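Local coordinates for protein peptide synthetase NRPS type II-PCP (Streptomyces verticillus, PDB 4NEO) that is a peptidyl carrier protein, a small helical bundle of the phosphopantetheine-attachment family that stands as a separate type II unit of a nonribosomal peptide synthetase, at residues E27-D32 / A41-N46. Residues are numbered along the deposited sequence; the frame is centred on the assembly and turned at random.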
loop_
_atom_site.group_PDB
_atom_site.type_symbol
_atom_site.label_atom_id
_atom_site.label_comp_id
_atom_site.label_asym_id
_atom_site.label_seq_id
_atom_site.Cartn_x
_atom_site.Cartn_y
_atom_site.Cartn_z
ATOM N N GLU A 27 -10.924 1.084 -0.487
ATOM C CA GLU A 27 -12.011 0.268 0.061
ATOM C C GLU A 27 -12.048 0.414 1.541
ATOM O O GLU A 27 -13.099 0.602 2.097
ATOM C CB GLU A 27 -11.830 -1.215 -0.227
ATOM C CG GLU A 27 -12.013 -1.592 -1.681
ATOM C CD GLU A 27 -11.753 -3.067 -1.936
ATOM O OE1 GLU A 27 -12.293 -3.900 -1.148
ATOM O OE2 GLU A 27 -11.026 -3.375 -2.927
ATOM N N THR A 28 -10.895 0.347 2.188
ATOM C CA THR A 28 -10.863 0.418 3.631
ATOM C C THR A 28 -11.294 1.776 4.142
ATOM O O THR A 28 -11.964 1.856 5.164
ATOM C CB THR A 28 -9.467 0.107 4.184
ATOM O OG1 THR A 28 -9.040 -1.179 3.691
ATOM C CG2 THR A 28 -9.500 0.144 5.742
ATOM N N LEU A 29 -10.894 2.837 3.442
ATOM C CA LEU A 29 -11.192 4.199 3.890
ATOM C C LEU A 29 -12.513 4.691 3.328
ATOM O O LEU A 29 -12.892 5.838 3.548
ATOM C CB LEU A 29 -10.070 5.152 3.512
ATOM C CG LEU A 29 -8.736 4.773 4.131
ATOM C CD1 LEU A 29 -7.642 5.505 3.402
ATOM C CD2 LEU A 29 -8.691 5.083 5.613
ATOM N N GLY A 30 -13.222 3.803 2.631
ATOM C CA GLY A 30 -14.473 4.117 1.970
ATOM C C GLY A 30 -14.431 5.241 0.940
ATOM O O GLY A 30 -15.318 6.088 0.946
ATOM N N ARG A 31 -13.448 5.255 0.040
ATOM C CA ARG A 31 -13.392 6.279 -1.008
ATOM C C ARG A 31 -13.427 5.599 -2.347
ATOM O O ARG A 31 -13.116 4.408 -2.409
ATOM C CB ARG A 31 -12.126 7.085 -0.856
ATOM C CG ARG A 31 -11.936 7.520 0.574
ATOM C CD ARG A 31 -10.529 7.991 0.726
ATOM N NE ARG A 31 -10.379 9.169 -0.102
ATOM C CZ ARG A 31 -10.641 10.398 0.317
ATOM N NH1 ARG A 31 -10.481 11.412 -0.516
ATOM N NH2 ARG A 31 -11.034 10.616 1.571
ATOM N N ASP A 32 -13.842 6.316 -3.403
ATOM C CA ASP A 32 -13.893 5.720 -4.727
ATOM C C ASP A 32 -12.487 5.352 -5.161
ATOM O O ASP A 32 -12.276 4.355 -5.829
ATOM C CB ASP A 32 -14.542 6.675 -5.723
ATOM C CG ASP A 32 -16.026 6.904 -5.430
ATOM O OD1 ASP A 32 -16.560 6.282 -4.483
ATOM O OD2 ASP A 32 -16.655 7.705 -6.150
ATOM N N ALA A 41 -3.022 9.767 7.073
ATOM C CA ALA A 41 -3.757 10.485 8.114
ATOM C C ALA A 41 -4.597 11.581 7.504
ATOM O O ALA A 41 -5.688 11.853 8.001
ATOM C CB ALA A 41 -2.819 11.088 9.145
ATOM N N ALA A 42 -4.086 12.218 6.451
ATOM C CA ALA A 42 -4.862 13.211 5.706
ATOM C C ALA A 42 -6.120 12.584 5.131
ATOM O O ALA A 42 -7.138 13.255 5.035
ATOM C CB ALA A 42 -4.050 13.877 4.604
ATOM N N LEU A 43 -6.077 11.300 4.796
ATOM C CA LEU A 43 -7.270 10.572 4.351
ATOM C C LEU A 43 -8.219 10.152 5.491
ATOM O O LEU A 43 -9.203 9.465 5.230
ATOM C CB LEU A 43 -6.865 9.326 3.550
ATOM C CG LEU A 43 -6.130 9.618 2.240
ATOM C CD1 LEU A 43 -5.404 8.382 1.759
ATOM C CD2 LEU A 43 -7.069 10.143 1.182
ATOM N N GLY A 44 -7.944 10.568 6.730
ATOM C CA GLY A 44 -8.708 10.109 7.902
ATOM C C GLY A 44 -8.317 8.713 8.406
ATOM O O GLY A 44 -9.071 8.076 9.156
ATOM N N GLY A 45 -7.147 8.223 8.014
ATOM C CA GLY A 45 -6.751 6.888 8.440
ATOM C C GLY A 45 -6.509 6.845 9.946
ATOM O O GLY A 45 -5.819 7.711 10.472
ATOM N N ASN A 46 -7.059 5.829 10.624
ATOM C CA ASN A 46 -6.825 5.573 12.047
ATOM C C ASN A 46 -6.221 4.175 12.243
ATOM O O ASN A 46 -6.006 3.438 11.277
ATOM C CB ASN A 46 -8.131 5.726 12.856
ATOM C CG ASN A 46 -9.212 4.735 12.447
ATOM O OD1 ASN A 46 -8.946 3.661 11.937
ATOM N ND2 ASN A 46 -10.458 5.115 12.667
#
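Leu-29 and Leu-43 meet at about a right angle and form the apolar part of a small surface contact between the end of helix 7-28 and the loop that leads into helix 47-50. CD1 of Leu-29 lies 3.9 Å from CB of Leu-43 and also touches its CD1, while CD2 of Leu-29 rests on the backbone, 3.9 Å from CA of Gly-45, where no side chain intervenes. Leu-29 also touches His-49 of helix 47-50, and Leu-43 packs on Val-34 and Glu-38 of the intervening loop.

A second kind of packing joins an apolar methyl to a flat cation. CD2 of Leu-43 sits over the centre of one face of the Arg-31 guanidinium, 3.6 Å above its plane, and its distance to NE of Arg-31 is 3.7 Å. The arginine chain bends at chi3 (65°), and with one face against the methyl the N-H groups point around the leucine rather than at it.

No hydrogen bond crosses between the segments; each is shaped by its own. Helix 7-28 finishes in a Schellman motif, with Gly-30 at positive phi (58°), and Gly-30 N bonds to Glu-27 O at 3.2 Å. In 41-46, a type I turn from Ala-41 to Gly-44 is closed by a bond of 2.9 Å from Gly-44 N to Ala-41 O, and Asp-39 OD2 accepts from Ala-41 N and Ala-42 N. Asn-46 then N-caps helix 47-50 through OD1 to His-49 N.

Gly-45 lines the pocket holding 2-(2-methoxyethoxy)ethanol. The arrangement is that of a carrier-protein helical bundle, in which the long loop after the first helix folds back against that helix's C-terminal end before the next helix begins.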